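Local coordinates for enoyl-CoA hydratase carB homologue (Streptomyces cattleya, PDB 5O34), which probably acts as a crotonase-superfamily lyase in the biosynthesis of the carbapenem antibiotic thienamycin, at residues 50-60 and 87-97; 145-156 and 165-176. One frame throughout, in Å; residues are numbered along the deposited sequence.

Overall arrangement
From the N terminus, the chain first pairs 47-50 with 55-59 and then runs through helix 71-86 before 92-96 returns alongside 55-59; interaction 1 closes this loop. Interaction 2 follows it in series, neither nesting with it nor crossing it, and closes a much shorter loop between 145-156 and 165-176. The centres of the two contacts lie about 21 Å apart, yet one six-stranded sheet joins them: strand 92-96 neighbours 142-146, and Leu95 O lies 2.8 Å from Ala145 N, a probable hydrogen bond. Interaction 2 begins on this sheet and continues into a second, three-stranded one, so that together the contacts run from near one edge of the large sheet to the small sheet.

Interaction 1 (50-60 and 87-97); sequences RLGDGIALAEF and DEKVRCVVLYG
Ala56 N bonds to Cys92 O and Val94 N to Ala56 O in a parallel pairing of strands 55-59 and 92-96, whose axes come within 4.8 Å; the backbone bonds continue to Tyr96 N and Ala58 O, and a weak one from Phe60 N to Tyr96 O follows. At the opening end Gly54 O takes two donors: Arg91 N, 2.8 Å away, lies in the carbonyl plane on a lone pair, whereas Cys92 N approaches from above that plane at 3.3 Å.

Apolar contacts line both faces. With CG opposite its own backbone N (chi1 166°), Leu57 sends CD1 across to Tyr96 CB (3.5 Å) and to CG1 of Val94, while Ile55 and Val94 run alongside each other, CG2 against CG2; helix 229-242 packs on Ile55 and Val94. On the Ala56 and Ala58 face, Leu95 CD2 comes 3.5 Å from Phe60 CZ and also meets Ala58 CB. Here helix 71-86 covers Ala58 and Phe60.

Polar side chains flank the entry to the strands separately. The Arg91 guanidinium lays one face over Gly54 CA, and its NE is held by Ser241 O. Asp87 OD1 accepts from Lys89 N in an Asx turn just after helix 71-86.

Strand, helix and adjacent parallel strand thus form a beta-alpha-beta crossover, an element of the repeated beta-beta-alpha architecture of the crotonase fold.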
loop_
_atom_site.group_PDB
_atom_site.type_symbol
_atom_site.label_atom_id
_atom_site.label_comp_id
_atom_site.label_asym_id
_atom_site.label_seq_id
_atom_site.Cartn_x
_atom_site.Cartn_y
_atom_site.Cartn_z
ATOM N N ARG A 50 -15.927 29.745 10.472
ATOM C CA ARG A 50 -16.692 29.496 9.248
ATOM C C ARG A 50 -16.267 30.493 8.192
ATOM O O ARG A 50 -16.210 31.694 8.464
ATOM C CB ARG A 50 -18.226 29.592 9.441
ATOM C CG ARG A 50 -18.852 28.681 10.500
ATOM C CD ARG A 50 -18.554 27.192 10.349
ATOM N NE ARG A 50 -18.783 26.487 11.613
ATOM C CZ ARG A 50 -17.940 26.488 12.645
ATOM N NH1 ARG A 50 -16.792 27.155 12.574
ATOM N NH2 ARG A 50 -18.240 25.832 13.758
ATOM N N LEU A 51 -15.964 29.991 6.991
ATOM C CA LEU A 51 -15.611 30.819 5.843
ATOM C C LEU A 51 -16.817 30.864 4.889
ATOM O O LEU A 51 -16.739 31.406 3.790
ATOM C CB LEU A 51 -14.296 30.365 5.178
ATOM C CG LEU A 51 -13.087 30.100 6.114
ATOM C CD1 LEU A 51 -11.848 29.927 5.326
ATOM C CD2 LEU A 51 -12.837 31.233 7.098
ATOM N N GLY A 52 -17.932 30.312 5.370
ATOM C CA GLY A 52 -19.263 30.367 4.779
ATOM C C GLY A 52 -19.595 29.761 3.430
ATOM O O GLY A 52 -20.641 30.107 2.866
ATOM N N ASP A 53 -18.766 28.852 2.907
ATOM C CA ASP A 53 -19.111 28.153 1.661
ATOM C C ASP A 53 -19.515 26.723 2.054
ATOM O O ASP A 53 -19.937 25.921 1.216
ATOM C CB ASP A 53 -17.910 28.120 0.696
ATOM C CG ASP A 53 -17.454 29.478 0.201
ATOM O OD1 ASP A 53 -17.901 29.891 -0.899
ATOM O OD2 ASP A 53 -16.621 30.115 0.893
ATOM N N GLY A 54 -19.408 26.466 3.354
ATOM C CA GLY A 54 -19.573 25.185 4.020
ATOM C C GLY A 54 -18.233 24.810 4.631
ATOM O O GLY A 54 -18.072 23.712 5.161
ATOM N N ILE A 55 -17.257 25.738 4.555
ATOM C CA ILE A 55 -15.882 25.557 5.026
ATOM C C ILE A 55 -15.673 26.032 6.463
ATOM O O ILE A 55 -15.974 27.178 6.787
ATOM C CB ILE A 55 -14.852 26.218 4.060
ATOM C CG1 ILE A 55 -15.089 25.795 2.592
ATOM C CG2 ILE A 55 -13.391 25.967 4.505
ATOM C CD1 ILE A 55 -14.491 26.759 1.528
ATOM N N ALA A 56 -15.096 25.159 7.295
ATOM C CA ALA A 56 -14.729 25.455 8.666
ATOM C C ALA A 56 -13.209 25.339 8.740
ATOM O O ALA A 56 -12.661 24.269 8.470
ATOM C CB ALA A 56 -15.384 24.462 9.615
ATOM N N LEU A 57 -12.527 26.453 9.025
ATOM C CA LEU A 57 -11.077 26.490 9.149
ATOM C C LEU A 57 -10.715 26.378 10.619
ATOM O O LEU A 57 -11.007 27.282 11.398
ATOM C CB LEU A 57 -10.482 27.766 8.494
ATOM C CG LEU A 57 -9.010 28.163 8.792
ATOM C CD1 LEU A 57 -8.029 27.063 8.408
ATOM C CD2 LEU A 57 -8.635 29.414 8.039
ATOM N N ALA A 58 -10.109 25.245 10.994
ATOM C CA ALA A 58 -9.648 24.963 12.348
ATOM C C ALA A 58 -8.160 25.299 12.392
ATOM O O ALA A 58 -7.415 24.920 11.490
ATOM C CB ALA A 58 -9.881 23.499 12.690
ATOM N N GLU A 59 -7.741 26.049 13.419
ATOM C CA GLU A 59 -6.375 26.543 13.564
ATOM C C GLU A 59 -5.769 26.139 14.899
ATOM O O GLU A 59 -6.485 26.046 15.895
ATOM C CB GLU A 59 -6.414 28.068 13.464
ATOM C CG GLU A 59 -5.231 28.724 12.778
ATOM C CD GLU A 59 -5.376 30.231 12.636
ATOM O OE1 GLU A 59 -6.466 30.767 12.949
ATOM O OE2 GLU A 59 -4.395 30.877 12.200
ATOM N N PHE A 60 -4.444 25.937 14.928
ATOM C CA PHE A 60 -3.728 25.589 16.153
ATOM C C PHE A 60 -3.235 26.863 16.831
ATOM O O PHE A 60 -2.305 27.514 16.346
ATOM C CB PHE A 60 -2.591 24.586 15.877
ATOM C CG PHE A 60 -3.053 23.234 15.370
ATOM C CD1 PHE A 60 -3.782 22.375 16.189
ATOM C CD2 PHE A 60 -2.720 22.801 14.091
ATOM C CE1 PHE A 60 -4.192 21.122 15.726
ATOM C CE2 PHE A 60 -3.123 21.540 13.634
ATOM C CZ PHE A 60 -3.854 20.709 14.456
ATOM N N ASP A 87 -22.787 19.638 12.749
ATOM C CA ASP A 87 -23.278 20.819 12.027
ATOM C C ASP A 87 -23.462 20.551 10.525
ATOM O O ASP A 87 -22.474 20.420 9.799
ATOM C CB ASP A 87 -22.346 22.026 12.274
ATOM C CG ASP A 87 -22.849 23.394 11.817
ATOM O OD1 ASP A 87 -23.781 23.444 10.978
ATOM O OD2 ASP A 87 -22.284 24.416 12.272
ATOM N N GLU A 88 -24.730 20.528 10.053
ATOM C CA GLU A 88 -25.039 20.268 8.645
ATOM C C GLU A 88 -24.686 21.451 7.710
ATOM O O GLU A 88 -24.623 21.265 6.489
ATOM C CB GLU A 88 -26.492 19.778 8.454
ATOM C CG GLU A 88 -26.819 19.158 7.087
ATOM C CD GLU A 88 -25.903 18.119 6.441
ATOM O OE1 GLU A 88 -24.720 17.988 6.837
ATOM O OE2 GLU A 88 -26.370 17.464 5.481
ATOM N N LYS A 89 -24.369 22.630 8.272
ATOM C CA LYS A 89 -23.936 23.769 7.457
ATOM C C LYS A 89 -22.456 23.614 7.010
ATOM O O LYS A 89 -22.022 24.304 6.089
ATOM C CB LYS A 89 -24.196 25.103 8.174
ATOM C CG LYS A 89 -25.681 25.440 8.278
ATOM C CD LYS A 89 -25.925 26.745 9.012
ATOM C CE LYS A 89 -27.398 27.080 9.063
ATOM N NZ LYS A 89 -27.667 28.283 9.893
ATOM N N VAL A 90 -21.714 22.667 7.638
ATOM C CA VAL A 90 -20.314 22.337 7.349
ATOM C C VAL A 90 -20.254 21.154 6.364
ATOM O O VAL A 90 -20.892 20.121 6.598
ATOM C CB VAL A 90 -19.521 22.041 8.660
ATOM C CG1 VAL A 90 -18.090 21.585 8.370
ATOM C CG2 VAL A 90 -19.518 23.251 9.589
ATOM N N ARG A 91 -19.501 21.314 5.266
ATOM C CA ARG A 91 -19.324 20.270 4.255
ATOM C C ARG A 91 -17.856 19.859 4.084
ATOM O O ARG A 91 -17.588 18.740 3.646
ATOM C CB ARG A 91 -19.985 20.643 2.926
ATOM C CG ARG A 91 -21.482 20.326 2.931
ATOM C CD ARG A 91 -22.226 20.717 1.655
ATOM N NE ARG A 91 -22.014 22.112 1.263
ATOM C CZ ARG A 91 -22.561 23.169 1.858
ATOM N NH1 ARG A 91 -23.353 23.013 2.914
ATOM N NH2 ARG A 91 -22.305 24.391 1.417
ATOM N N CYS A 92 -16.917 20.738 4.487
ATOM C CA CYS A 92 -15.479 20.474 4.449
ATOM C C CYS A 92 -14.764 21.163 5.600
ATOM O O CYS A 92 -15.147 22.264 5.991
ATOM C CB CYS A 92 -14.869 20.856 3.103
ATOM S SG CYS A 92 -13.266 20.064 2.763
ATOM N N VAL A 93 -13.711 20.511 6.129
ATOM C CA VAL A 93 -12.877 20.998 7.238
ATOM C C VAL A 93 -11.436 21.211 6.744
ATOM O O VAL A 93 -10.911 20.368 6.017
ATOM C CB VAL A 93 -12.891 20.009 8.436
ATOM C CG1 VAL A 93 -12.111 20.550 9.623
ATOM C CG2 VAL A 93 -14.314 19.629 8.842
ATOM N N VAL A 94 -10.801 22.331 7.150
ATOM C CA VAL A 94 -9.415 22.641 6.825
ATOM C C VAL A 94 -8.651 22.819 8.138
ATOM O O VAL A 94 -8.941 23.746 8.895
ATOM C CB VAL A 94 -9.251 23.872 5.877
ATOM C CG1 VAL A 94 -7.775 24.181 5.600
ATOM C CG2 VAL A 94 -10.003 23.669 4.568
ATOM N N LEU A 95 -7.702 21.912 8.412
ATOM C CA LEU A 95 -6.801 21.954 9.558
ATOM C C LEU A 95 -5.562 22.693 9.087
ATOM O O LEU A 95 -4.957 22.314 8.080
ATOM C CB LEU A 95 -6.427 20.545 10.026
ATOM C CG LEU A 95 -7.092 20.038 11.296
ATOM C CD1 LEU A 95 -6.640 18.619 11.594
ATOM C CD2 LEU A 95 -6.794 20.953 12.492
ATOM N N TYR A 96 -5.213 23.774 9.786
ATOM C CA TYR A 96 -4.122 24.652 9.391
ATOM C C TYR A 96 -3.229 25.016 10.571
ATOM O O TYR A 96 -3.722 25.381 11.643
ATOM C CB TYR A 96 -4.749 25.879 8.710
ATOM C CG TYR A 96 -3.813 26.958 8.229
ATOM C CD1 TYR A 96 -2.894 26.709 7.215
ATOM C CD2 TYR A 96 -3.942 28.267 8.682
ATOM C CE1 TYR A 96 -2.057 27.715 6.736
ATOM C CE2 TYR A 96 -3.126 29.285 8.200
ATOM C CZ TYR A 96 -2.183 29.006 7.225
ATOM O OH TYR A 96 -1.362 30.002 6.757
ATOM N N GLY A 97 -1.925 24.858 10.365
ATOM C CA GLY A 97 -0.907 25.132 11.374
ATOM C C GLY A 97 -0.603 26.601 11.599
ATOM O O GLY A 97 -0.176 26.983 12.694
#

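Interaction 2 (145-156 and 165-176); sequences AIDGYAIGVGLQ and LGSEQARLVMPE
Arg171 runs out alongside Tyr149, with its CB over the centre of the tyrosine ring in a CH-pi contact, 4.2 Å from the centroid. Val173 CG2 meets the edge of that ring and also packs against Ile151 CG1. Ile151 CG2, anti to the backbone N (CG1 at chi1 -53°), touches Pro175 CD at 3.6 Å. On the other face of the strands Leu155 lies nearly perpendicular to Leu172, CD1 against CG, while its CD2 rests 3.5 Å from Val173 O.

Backbone bonds between parallel strands come in two sets, the second of which carries most of these side chains. Ile146 N binds Leu165 O and Ser167 N binds Ile146 O; beyond a shift of two residues, bonds resume from Arg171 N to Gly148 O, the donor 62° out of the carbonyl plane, and end with Gly152 N to Val173 O. Where the register is about to shift, Ser167 OG donates to Asp147 OD1 at 2.9 Å, from above the carboxylate plane, and accepts from Gln169 N in an ST turn that begins the extra residues. The serine chi1 of 76° sets OG between the backbone N and the carbonyl carbon, near both partners.

The paired strands leading into helix 152-158 belong to the crotonase core, where in relatives the start of this helix gives a backbone N-H to the oxyanion hole, probably so here.

Farther out, Glu208 forms a salt bridge with Arg171 NE and a weak hydrogen bond with Tyr149 OH. Helix 229-242 packs on Asp147 and Leu165, and helix 184-194 on Gln156 and Met174. Strands 142-146 and 163-167 belong to the large sheet, whereas 149-151 and 171-173 pair in the small sheet, with 209-210 beside 171-173.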
loop_
_atom_site.group_PDB
_atom_site.type_symbol
_atom_site.label_atom_id
_atom_site.label_comp_id
_atom_site.label_asym_id
_atom_site.label_seq_id
_atom_site.Cartn_x
_atom_site.Cartn_y
_atom_site.Cartn_z
ATOM N N ALA A 145 -3.289 21.494 5.927
ATOM C CA ALA A 145 -2.472 22.480 5.207
ATOM C C ALA A 145 -1.192 22.718 6.009
ATOM O O ALA A 145 -1.228 23.272 7.107
ATOM C CB ALA A 145 -3.252 23.767 5.004
ATOM N N ILE A 146 -0.075 22.191 5.485
ATOM C CA ILE A 146 1.246 22.164 6.118
ATOM C C ILE A 146 2.212 23.185 5.468
ATOM O O ILE A 146 2.492 23.099 4.271
ATOM C CB ILE A 146 1.775 20.690 6.125
ATOM C CG1 ILE A 146 0.674 19.707 6.620
ATOM C CG2 ILE A 146 3.044 20.550 6.964
ATOM C CD1 ILE A 146 0.926 18.175 6.435
ATOM N N ASP A 147 2.667 24.179 6.257
ATOM C CA ASP A 147 3.585 25.247 5.814
ATOM C C ASP A 147 4.963 25.133 6.448
ATOM O O ASP A 147 5.845 25.951 6.174
ATOM C CB ASP A 147 3.012 26.651 6.101
ATOM C CG ASP A 147 3.411 27.736 5.095
ATOM O OD1 ASP A 147 4.454 27.579 4.414
ATOM O OD2 ASP A 147 2.684 28.738 4.988
ATOM N N GLY A 148 5.145 24.132 7.290
ATOM C CA GLY A 148 6.420 23.921 7.950
ATOM C C GLY A 148 6.613 22.486 8.354
ATOM O O GLY A 148 6.155 21.568 7.673
ATOM N N TYR A 149 7.294 22.294 9.464
ATOM C CA TYR A 149 7.554 20.988 10.030
ATOM C C TYR A 149 6.273 20.283 10.515
ATOM O O TYR A 149 5.400 20.910 11.116
ATOM C CB TYR A 149 8.539 21.119 11.188
ATOM C CG TYR A 149 9.995 21.091 10.788
ATOM C CD1 TYR A 149 10.666 22.263 10.440
ATOM C CD2 TYR A 149 10.728 19.910 10.842
ATOM C CE1 TYR A 149 12.028 22.250 10.127
ATOM C CE2 TYR A 149 12.090 19.886 10.548
ATOM C CZ TYR A 149 12.737 21.057 10.184
ATOM O OH TYR A 149 14.080 21.026 9.879
ATOM N N ALA A 150 6.178 18.979 10.230
ATOM C CA ALA A 150 5.127 18.061 10.673
ATOM C C ALA A 150 5.921 16.875 11.229
ATOM O O ALA A 150 6.476 16.071 10.475
ATOM C CB ALA A 150 4.248 17.644 9.497
ATOM N N ILE A 151 6.090 16.867 12.554
ATOM C CA ILE A 151 6.886 15.900 13.320
ATOM C C ILE A 151 5.987 15.072 14.266
ATOM O O ILE A 151 5.013 15.604 14.802
ATOM C CB ILE A 151 7.991 16.670 14.114
ATOM C CG1 ILE A 151 8.835 17.601 13.205
ATOM C CG2 ILE A 151 8.894 15.733 14.929
ATOM C CD1 ILE A 151 9.679 18.662 13.984
ATOM N N GLY A 152 6.353 13.799 14.473
ATOM C CA GLY A 152 5.679 12.857 15.366
ATOM C C GLY A 152 4.166 12.908 15.360
ATOM O O GLY A 152 3.532 12.586 14.342
ATOM N N VAL A 153 3.583 13.359 16.496
ATOM C CA VAL A 153 2.136 13.495 16.716
ATOM C C VAL A 153 1.513 14.468 15.708
ATOM O O VAL A 153 0.400 14.219 15.228
ATOM C CB VAL A 153 1.797 13.834 18.204
ATOM C CG1 VAL A 153 0.309 14.125 18.404
ATOM C CG2 VAL A 153 2.237 12.698 19.133
ATOM N N GLY A 154 2.257 15.524 15.361
ATOM C CA GLY A 154 1.844 16.518 14.374
ATOM C C GLY A 154 1.616 15.878 13.021
ATOM O O GLY A 154 0.544 16.035 12.424
ATOM N N LEU A 155 2.610 15.098 12.560
ATOM C CA LEU A 155 2.524 14.333 11.312
ATOM C C LEU A 155 1.400 13.277 11.396
ATOM O O LEU A 155 0.637 13.131 10.440
ATOM C CB LEU A 155 3.888 13.679 10.976
ATOM C CG LEU A 155 4.003 12.824 9.695
ATOM C CD1 LEU A 155 3.429 13.532 8.463
ATOM C CD2 LEU A 155 5.443 12.417 9.463
ATOM N N GLN A 156 1.266 12.595 12.551
ATOM C CA GLN A 156 0.228 11.576 12.785
ATOM C C GLN A 156 -1.204 12.109 12.615
ATOM O O GLN A 156 -2.038 11.430 12.011
ATOM C CB GLN A 156 0.425 10.895 14.144
ATOM C CG GLN A 156 1.550 9.851 14.126
ATOM C CD GLN A 156 2.118 9.481 15.472
ATOM O OE1 GLN A 156 3.323 9.231 15.601
ATOM N NE2 GLN A 156 1.273 9.392 16.495
ATOM N N LEU A 165 -1.955 19.005 2.013
ATOM C CA LEU A 165 -1.423 20.027 1.132
ATOM C C LEU A 165 -0.208 20.636 1.803
ATOM O O LEU A 165 -0.296 21.147 2.924
ATOM C CB LEU A 165 -2.500 21.071 0.854
ATOM C CG LEU A 165 -2.168 22.196 -0.120
ATOM C CD1 LEU A 165 -1.968 21.678 -1.540
ATOM C CD2 LEU A 165 -3.261 23.216 -0.111
ATOM N N GLY A 166 0.931 20.516 1.134
ATOM C CA GLY A 166 2.181 21.022 1.665
ATOM C C GLY A 166 2.742 22.192 0.889
ATOM O O GLY A 166 2.592 22.264 -0.335
ATOM N N SER A 167 3.384 23.123 1.606
ATOM C CA SER A 167 4.100 24.230 0.985
ATOM C C SER A 167 5.480 23.636 0.667
ATOM O O SER A 167 5.828 22.589 1.226
ATOM C CB SER A 167 4.240 25.404 1.952
ATOM O OG SER A 167 5.241 25.187 2.935
ATOM N N GLU A 168 6.282 24.285 -0.184
ATOM C CA GLU A 168 7.601 23.714 -0.458
ATOM C C GLU A 168 8.574 23.874 0.752
ATOM O O GLU A 168 9.694 23.361 0.710
ATOM C CB GLU A 168 8.171 24.217 -1.784
ATOM C CG GLU A 168 7.678 23.366 -2.954
ATOM C CD GLU A 168 6.982 24.087 -4.099
ATOM O OE1 GLU A 168 6.081 23.478 -4.722
ATOM O OE2 GLU A 168 7.358 25.242 -4.402
ATOM N N GLN A 169 8.076 24.463 1.862
ATOM C CA GLN A 169 8.775 24.629 3.143
ATOM C C GLN A 169 8.417 23.464 4.089
ATOM O O GLN A 169 9.034 23.319 5.154
ATOM C CB GLN A 169 8.394 25.977 3.813
ATOM C CG GLN A 169 8.931 27.233 3.113
ATOM C CD GLN A 169 10.441 27.284 3.037
ATOM O OE1 GLN A 169 11.046 26.946 2.011
ATOM N NE2 GLN A 169 11.084 27.731 4.113
ATOM N N ALA A 170 7.407 22.651 3.701
ATOM C CA ALA A 170 6.952 21.505 4.488
ATOM C C ALA A 170 8.046 20.449 4.579
ATOM O O ALA A 170 8.670 20.106 3.574
ATOM C CB ALA A 170 5.676 20.912 3.898
ATOM N N ARG A 171 8.334 20.010 5.809
ATOM C CA ARG A 171 9.335 18.988 6.106
ATOM C C ARG A 171 8.694 17.964 7.051
ATOM O O ARG A 171 8.140 18.334 8.083
ATOM C CB ARG A 171 10.641 19.614 6.636
ATOM C CG ARG A 171 11.382 20.380 5.534
ATOM C CD ARG A 171 12.689 21.025 5.959
ATOM N NE ARG A 171 13.769 20.045 6.093
ATOM C CZ ARG A 171 14.524 19.594 5.091
ATOM N NH1 ARG A 171 14.321 20.022 3.849
ATOM N NH2 ARG A 171 15.480 18.704 5.321
ATOM N N LEU A 172 8.668 16.688 6.634
ATOM C CA LEU A 172 8.001 15.600 7.368
ATOM C C LEU A 172 9.016 14.685 8.074
ATOM O O LEU A 172 10.003 14.296 7.453
ATOM C CB LEU A 172 7.114 14.818 6.376
ATOM C CG LEU A 172 5.698 15.369 6.044
ATOM C CD1 LEU A 172 5.680 16.838 5.642
ATOM C CD2 LEU A 172 5.080 14.605 4.926
ATOM N N VAL A 173 8.810 14.394 9.383
ATOM C CA VAL A 173 9.730 13.588 10.181
ATOM C C VAL A 173 8.956 12.704 11.148
ATOM O O VAL A 173 7.954 13.106 11.738
ATOM C CB VAL A 173 10.786 14.450 10.972
ATOM C CG1 VAL A 173 12.138 13.747 11.084
ATOM C CG2 VAL A 173 10.955 15.856 10.391
ATOM N N MET A 174 9.508 11.492 11.346
ATOM C CA MET A 174 9.055 10.524 12.332
ATOM C C MET A 174 10.323 10.167 13.143
ATOM O O MET A 174 10.855 9.085 12.944
ATOM C CB MET A 174 8.435 9.259 11.690
ATOM C CG MET A 174 6.944 9.332 11.523
ATOM S SD MET A 174 6.002 9.668 12.996
ATOM C CE MET A 174 4.596 9.581 12.315
ATOM N N PRO A 175 10.893 11.116 13.953
ATOM C CA PRO A 175 12.117 10.808 14.729
ATOM C C PRO A 175 11.970 10.036 16.068
ATOM O O PRO A 175 12.952 9.955 16.810
ATOM C CB PRO A 175 12.713 12.200 14.967
ATOM C CG PRO A 175 11.529 13.069 15.130
ATOM C CD PRO A 175 10.392 12.473 14.294
ATOM N N GLU A 176 10.772 9.506 16.389
ATOM C CA GLU A 176 10.474 8.744 17.617
ATOM C C GLU A 176 11.624 7.875 18.158
ATOM O O GLU A 176 11.918 7.945 19.357
ATOM C CB GLU A 176 9.214 7.879 17.447
ATOM C CG GLU A 176 7.925 8.611 17.766
ATOM C CD GLU A 176 7.333 9.472 16.668
ATOM O OE1 GLU A 176 8.036 9.746 15.667
ATOM O OE2 GLU A 176 6.162 9.888 16.822
#